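Local atomic coordinates of serine acetyltransferase (Entamoeba histolytica, PDB entry 3Q1X), a protein that probably catalyses the acetylation of L-serine to O-acetylserine in cysteine biosynthesis, and is seen here with L-serine bound. Residues A[17-22]-A[98-103]; A[39-44]-A[132-137]. All coordinates share one frame; numbering follows the deposited sequence.

Interaction 1 (A[17-22]-A[98-103])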
loop_
_atom_site.group_PDB
_atom_site.type_symbol
_atom_site.label_atom_id
_atom_site.label_comp_id
_atom_site.label_asym_id
_atom_site.label_seq_id
_atom_site.Cartn_x
_atom_site.Cartn_y
_atom_site.Cartn_z
ATOM N N LEU A 17 -12.667 -22.454 23.079
ATOM C CA LEU A 17 -12.888 -22.660 24.513
ATOM C C LEU A 17 -11.632 -23.091 25.287
ATOM O O LEU A 17 -11.478 -22.767 26.475
ATOM C CB LEU A 17 -14.012 -23.673 24.740
ATOM C CG LEU A 17 -15.460 -23.233 24.527
ATOM C CD1 LEU A 17 -16.366 -24.432 24.742
ATOM C CD2 LEU A 17 -15.853 -22.078 25.454
ATOM N N GLN A 18 -10.732 -23.794 24.604
ATOM C CA GLN A 18 -9.543 -24.376 25.224
ATOM C C GLN A 18 -8.290 -23.529 25.001
ATOM O O GLN A 18 -7.225 -23.839 25.538
ATOM C CB GLN A 18 -9.319 -25.805 24.712
ATOM C CG GLN A 18 -10.416 -26.793 25.115
ATOM C CD GLN A 18 -10.406 -28.057 24.271
ATOM O OE1 GLN A 18 -9.344 -28.588 23.940
ATOM N NE2 GLN A 18 -11.593 -28.549 23.920
ATOM N N ASP A 19 -8.419 -22.462 24.214
ATOM C CA ASP A 19 -7.311 -21.525 24.009
ATOM C C ASP A 19 -6.894 -20.869 25.323
ATOM O O ASP A 19 -7.725 -20.569 26.178
ATOM C CB ASP A 19 -7.681 -20.430 22.998
ATOM C CG ASP A 19 -7.643 -20.906 21.553
ATOM O OD1 ASP A 19 -6.991 -21.934 21.249
ATOM O OD2 ASP A 19 -8.269 -20.226 20.710
ATOM N N GLU A 20 -5.591 -20.661 25.456
ATOM C CA GLU A 20 -4.994 -19.928 26.564
ATOM C C GLU A 20 -5.562 -18.499 26.612
ATOM O O GLU A 20 -6.051 -17.990 25.602
ATOM C CB GLU A 20 -3.466 -19.924 26.403
ATOM C CG GLU A 20 -2.813 -21.334 26.334
ATOM C CD GLU A 20 -2.794 -21.971 24.931
ATOM O OE1 GLU A 20 -3.557 -21.552 24.034
ATOM O OE2 GLU A 20 -2.005 -22.916 24.727
ATOM N N ASP A 21 -5.498 -17.858 27.780
ATOM C CA ASP A 21 -6.164 -16.560 28.002
ATOM C C ASP A 21 -5.683 -15.435 27.082
ATOM O O ASP A 21 -6.455 -14.531 26.755
ATOM C CB ASP A 21 -6.054 -16.151 29.472
ATOM C CG ASP A 21 -6.112 -17.348 30.393
ATOM O OD1 ASP A 21 -7.235 -17.758 30.770
ATOM O OD2 ASP A 21 -5.034 -17.916 30.689
ATOM N N ALA A 22 -4.419 -15.510 26.672
ATOM C CA ALA A 22 -3.819 -14.544 25.748
ATOM C C ALA A 22 -4.539 -14.473 24.399
ATOM O O ALA A 22 -4.436 -13.466 23.688
ATOM C CB ALA A 22 -2.345 -14.859 25.546
ATOM N N SER A 98 -6.405 -27.051 11.533
ATOM C CA SER A 98 -4.938 -27.040 11.508
ATOM C C SER A 98 -4.390 -25.632 11.253
ATOM O O SER A 98 -3.394 -25.233 11.850
ATOM C CB SER A 98 -4.361 -28.053 10.508
ATOM O OG SER A 98 -4.692 -27.755 9.170
ATOM N N ILE A 99 -5.051 -24.887 10.372
ATOM C CA ILE A 99 -4.709 -23.484 10.141
ATOM C C ILE A 99 -4.844 -22.658 11.427
ATOM O O ILE A 99 -3.970 -21.850 11.741
ATOM C CB ILE A 99 -5.539 -22.887 8.975
ATOM C CG1 ILE A 99 -5.188 -23.625 7.676
ATOM C CG2 ILE A 99 -5.309 -21.376 8.870
ATOM C CD1 ILE A 99 -6.122 -23.358 6.518
ATOM N N LYS A 100 -5.932 -22.872 12.170
ATOM C CA LYS A 100 -6.138 -22.189 13.454
ATOM C C LYS A 100 -4.941 -22.412 14.394
ATOM O O LYS A 100 -4.420 -21.466 14.981
ATOM C CB LYS A 100 -7.441 -22.660 14.119
ATOM C CG LYS A 100 -7.633 -22.189 15.565
ATOM C CD LYS A 100 -7.817 -20.672 15.650
ATOM C CE LYS A 100 -7.660 -20.180 17.082
ATOM N NZ LYS A 100 -8.418 -21.013 18.055
ATOM N N ARG A 101 -4.512 -23.670 14.516
ATOM C CA ARG A 101 -3.330 -24.011 15.319
ATOM C C ARG A 101 -2.079 -23.290 14.803
ATOM O O ARG A 101 -1.315 -22.715 15.584
ATOM C CB ARG A 101 -3.131 -25.533 15.353
ATOM C CG ARG A 101 -4.227 -26.253 16.137
ATOM C CD ARG A 101 -4.009 -27.763 16.275
ATOM N NE ARG A 101 -4.298 -28.511 15.050
ATOM C CZ ARG A 101 -5.439 -29.158 14.790
ATOM N NH1 ARG A 101 -6.437 -29.179 15.667
ATOM N NH2 ARG A 101 -5.576 -29.798 13.640
ATOM N N THR A 102 -1.901 -23.270 13.483
ATOM C CA THR A 102 -0.732 -22.618 12.909
ATOM C C THR A 102 -0.769 -21.110 13.152
ATOM O O THR A 102 0.264 -20.499 13.449
ATOM C CB THR A 102 -0.610 -22.886 11.402
ATOM O OG1 THR A 102 -0.584 -24.294 11.176
ATOM C CG2 THR A 102 0.668 -22.269 10.854
ATOM N N LEU A 103 -1.954 -20.515 13.019
ATOM C CA LEU A 103 -2.097 -19.068 13.209
ATOM C C LEU A 103 -1.754 -18.663 14.643
ATOM O O LEU A 103 -1.211 -17.581 14.875
ATOM C CB LEU A 103 -3.502 -18.594 12.825
ATOM C CG LEU A 103 -3.780 -18.470 11.322
ATOM C CD1 LEU A 103 -5.243 -18.128 11.104
ATOM C CD2 LEU A 103 -2.890 -17.421 10.653
#

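Interaction 2 (A[39-44]-A[132-137])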
loop_
_atom_site.group_PDB
_atom_site.type_symbol
_atom_site.label_atom_id
_atom_site.label_comp_id
_atom_site.label_asym_id
_atom_site.label_seq_id
_atom_site.Cartn_x
_atom_site.Cartn_y
_atom_site.Cartn_z
ATOM N N GLN A 39 -12.432 -10.154 6.765
ATOM C CA GLN A 39 -13.533 -9.844 7.688
ATOM C C GLN A 39 -14.090 -11.123 8.315
ATOM O O GLN A 39 -14.217 -11.227 9.539
ATOM C CB GLN A 39 -14.632 -9.069 6.944
ATOM C CG GLN A 39 -15.808 -8.618 7.805
ATOM C CD GLN A 39 -15.526 -7.360 8.603
ATOM O OE1 GLN A 39 -14.425 -6.816 8.567
ATOM N NE2 GLN A 39 -16.529 -6.888 9.329
ATOM N N LYS A 40 -14.382 -12.100 7.461
ATOM C CA LYS A 40 -14.960 -13.373 7.883
ATOM C C LYS A 40 -13.980 -14.232 8.675
ATOM O O LYS A 40 -14.330 -14.741 9.733
ATOM C CB LYS A 40 -15.547 -14.135 6.688
ATOM C CG LYS A 40 -16.839 -13.524 6.124
ATOM C CD LYS A 40 -17.732 -13.012 7.247
ATOM C CE LYS A 40 -19.052 -12.459 6.745
ATOM N NZ LYS A 40 -19.623 -11.536 7.767
ATOM N N LEU A 41 -12.752 -14.371 8.180
ATOM C CA LEU A 41 -11.769 -15.233 8.828
ATOM C C LEU A 41 -11.335 -14.689 10.191
ATOM O O LEU A 41 -11.050 -15.467 11.109
ATOM C CB LEU A 41 -10.559 -15.481 7.926
ATOM C CG LEU A 41 -10.731 -16.394 6.708
ATOM C CD1 LEU A 41 -9.594 -16.196 5.722
ATOM C CD2 LEU A 41 -10.824 -17.857 7.130
ATOM N N ARG A 42 -11.302 -13.361 10.313
ATOM C CA ARG A 42 -11.036 -12.705 11.604
ATOM C C ARG A 42 -12.057 -13.148 12.670
ATOM O O ARG A 42 -11.678 -13.497 13.788
ATOM C CB ARG A 42 -10.964 -11.165 11.459
ATOM C CG ARG A 42 -9.771 -10.679 10.595
ATOM C CD ARG A 42 -9.113 -9.332 10.955
ATOM N NE ARG A 42 -9.958 -8.162 10.741
ATOM C CZ ARG A 42 -9.547 -6.898 10.565
ATOM N NH1 ARG A 42 -8.258 -6.549 10.499
ATOM N NH2 ARG A 42 -10.458 -5.958 10.423
ATOM N N LYS A 43 -13.338 -13.165 12.299
ATOM C CA LYS A 43 -14.426 -13.546 13.207
ATOM C C LYS A 43 -14.374 -15.025 13.564
ATOM O O LYS A 43 -14.585 -15.404 14.723
ATOM C CB LYS A 43 -15.793 -13.197 12.603
ATOM C CG LYS A 43 -16.095 -11.706 12.617
ATOM C CD LYS A 43 -17.499 -11.385 12.132
ATOM C CE LYS A 43 -17.861 -9.952 12.495
ATOM N NZ LYS A 43 -18.955 -9.408 11.653
ATOM N N ILE A 44 -14.082 -15.849 12.560
ATOM C CA ILE A 44 -14.032 -17.304 12.702
ATOM C C ILE A 44 -12.894 -17.765 13.616
ATOM O O ILE A 44 -13.102 -18.584 14.517
ATOM C CB ILE A 44 -13.899 -17.976 11.310
ATOM C CG1 ILE A 44 -15.127 -17.651 10.437
ATOM C CG2 ILE A 44 -13.683 -19.485 11.444
ATOM C CD1 ILE A 44 -14.948 -17.950 8.949
ATOM N N ALA A 132 -2.336 -10.567 6.655
ATOM C CA ALA A 132 -1.909 -11.189 5.409
ATOM C C ALA A 132 -1.819 -12.709 5.560
ATOM O O ALA A 132 -2.320 -13.450 4.725
ATOM C CB ALA A 132 -0.564 -10.632 5.000
ATOM N N VAL A 133 -1.179 -13.160 6.637
ATOM C CA VAL A 133 -0.973 -14.593 6.847
ATOM C C VAL A 133 -2.278 -15.356 7.066
ATOM O O VAL A 133 -2.391 -16.486 6.601
ATOM C CB VAL A 133 0.097 -14.910 7.949
ATOM C CG1 VAL A 133 1.463 -14.378 7.536
ATOM C CG2 VAL A 133 -0.304 -14.391 9.291
ATOM N N ILE A 134 -3.251 -14.728 7.740
ATOM C CA ILE A 134 -4.600 -15.285 7.906
ATOM C C ILE A 134 -5.216 -15.653 6.562
ATOM O O ILE A 134 -5.725 -16.756 6.377
ATOM C CB ILE A 134 -5.555 -14.294 8.615
ATOM C CG1 ILE A 134 -5.201 -14.119 10.091
ATOM C CG2 ILE A 134 -6.997 -14.744 8.492
ATOM C CD1 ILE A 134 -6.048 -13.049 10.802
ATOM N N VAL A 135 -5.178 -14.702 5.636
ATOM C CA VAL A 135 -5.764 -14.903 4.327
ATOM C C VAL A 135 -4.870 -15.841 3.511
ATOM O O VAL A 135 -5.369 -16.762 2.875
ATOM C CB VAL A 135 -6.044 -13.563 3.625
ATOM C CG1 VAL A 135 -6.613 -13.789 2.249
ATOM C CG2 VAL A 135 -6.995 -12.695 4.476
ATOM N N TYR A 136 -3.550 -15.648 3.570
ATOM C CA TYR A 136 -2.630 -16.542 2.864
ATOM C C TYR A 136 -2.857 -18.032 3.177
ATOM O O TYR A 136 -2.818 -18.879 2.275
ATOM C CB TYR A 136 -1.153 -16.206 3.131
ATOM C CG TYR A 136 -0.281 -17.430 2.915
ATOM C CD1 TYR A 136 0.070 -17.847 1.625
ATOM C CD2 TYR A 136 0.114 -18.225 3.997
ATOM C CE1 TYR A 136 0.825 -19.016 1.427
ATOM C CE2 TYR A 136 0.860 -19.391 3.806
ATOM C CZ TYR A 136 1.209 -19.777 2.524
ATOM O OH TYR A 136 1.943 -20.932 2.344
ATOM N N ARG A 137 -3.083 -18.351 4.447
ATOM C CA ARG A 137 -3.155 -19.755 4.827
ATOM C C ARG A 137 -4.375 -20.431 4.208
ATOM O O ARG A 137 -4.344 -21.628 3.875
ATOM C CB ARG A 137 -3.070 -19.921 6.348
ATOM C CG ARG A 137 -1.672 -19.544 6.867
ATOM C CD ARG A 137 -1.285 -20.273 8.148
ATOM N NE ARG A 137 -0.009 -19.784 8.680
ATOM C CZ ARG A 137 1.186 -20.174 8.241
ATOM N NH1 ARG A 137 1.285 -21.080 7.264
ATOM N NH2 ARG A 137 2.281 -19.671 8.788
#

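Interaction 1 (A[17-22]-A[98-103])
Asp19 and Lys100 meet across backbones that stay well apart, the shortest CA separation being the 9.9 Å from CA of Asp19 to CA of Arg101, so that side chains alone must span the gap between a loop residue and a helix. The example illustrates how one long side chain can join two parts of a helical bundle through a single polar point. Asp19 extends its carboxylate from one side and Lys100 its amine from the other. NZ of Lys100 donates to OD2 of Asp19 at 2.8 Å, a charged hydrogen bond that uses the syn lone pair, on the side of the other oxygen. The grip is nevertheless lopsided, since Asp19 OD1 stands 3.6 Å from Lys100 NZ. That second oxygen is engaged by Lys104, one helical turn further on, whose amine also forms a salt bridge with Glu20. Two lysines thus share one carboxylate, an arrangement that would be expected to favour its ionised form.

The lysine chain is not fully extended. With CG anti to the backbone N (chi1 170°), it leaves the helix toward Asp19, then bends at chi2 (67°) and again at chi4 to bring NZ onto the oxygen. Its methylene carbon CE follows at 3.7 Å from Asp19 OD2.

In the surrounding fold, the Lys100 side chain packs on Leu12 and Met15 of helix 2-18 and on Phe45 of helix 36-45. Ile99 also reaches Phe45, and packs on Arg137, Ile138 and Val141 of helix 128-144, so helix 82-113 touches all three.

Interaction 2 (A[39-44]-A[132-137])
The flat guanidinium group of Arg42 belongs to a polar bond beside the contact, with NH1 donating to OE1 of Gln131 on helix 128-144, while the aliphatic part of the same side chain meets Ile134: CG of Arg42 lies 4.4 Å from CD1 of Ile134. The ring of Tyr136 has NH1 of Arg137 at its edge, in the ring plane.

The contact itself shows how two helix segments can cross almost at right angles with one apolar pair at the centre. The axes of segments 39-44 and 132-137 approach to 10.0 Å and cross at 96°, and Leu41 and Ile134 sit at the crossing, both pointing toward the opposing segment. Their side chains run alongside each other in opposite senses rather than meeting end on. CB of Leu41 rests 3.7 Å from the branch methyl CG2 of Ile134. Because that methyl is anti to the backbone N of Ile134, while CG1 takes the position beside it (chi1 -71°), CG1 and CD1 are left to reach toward Arg42. The CD1 methyl of Leu41 continues over the helix backbone, 4.0 Å from O of Ile134 and 4.3 Å from CA of Val135. All four touching residues are buried. Leu68 of helix 59-79 also packs against Leu41, and Met154 and Val158 of helix 150-162 against Val135.

The crossing lies in the helical N-terminal part of this serine acetyltransferase, which is followed by the left-handed beta-helix of the hexapeptide-repeat family: Tyr136 OH bonds to O of Ala170, and Arg137 to the carbonyls of Ile172 and Lys173.

In the fold
Interactions 1 and 2 lie with centres 14 Å apart and touch directly through helices 82-113 and 128-144. CG2 of Thr102 packs 3.4 Å from NE of Arg137, and CD2 of Leu103 lies 3.9 Å from CA of Ile134. A salt bridge from Arg137 to Asp106 reinforces the same pair of helices. Each contact joins an N-terminal element to a later helix, and their segments alternate along the chain. CD1 of Ile99 adds a further point of packing, 3.6 Å from O of Arg137. The serine pocket, which includes Ala206, His208, Arg222 and His223, contains no residue of either contact.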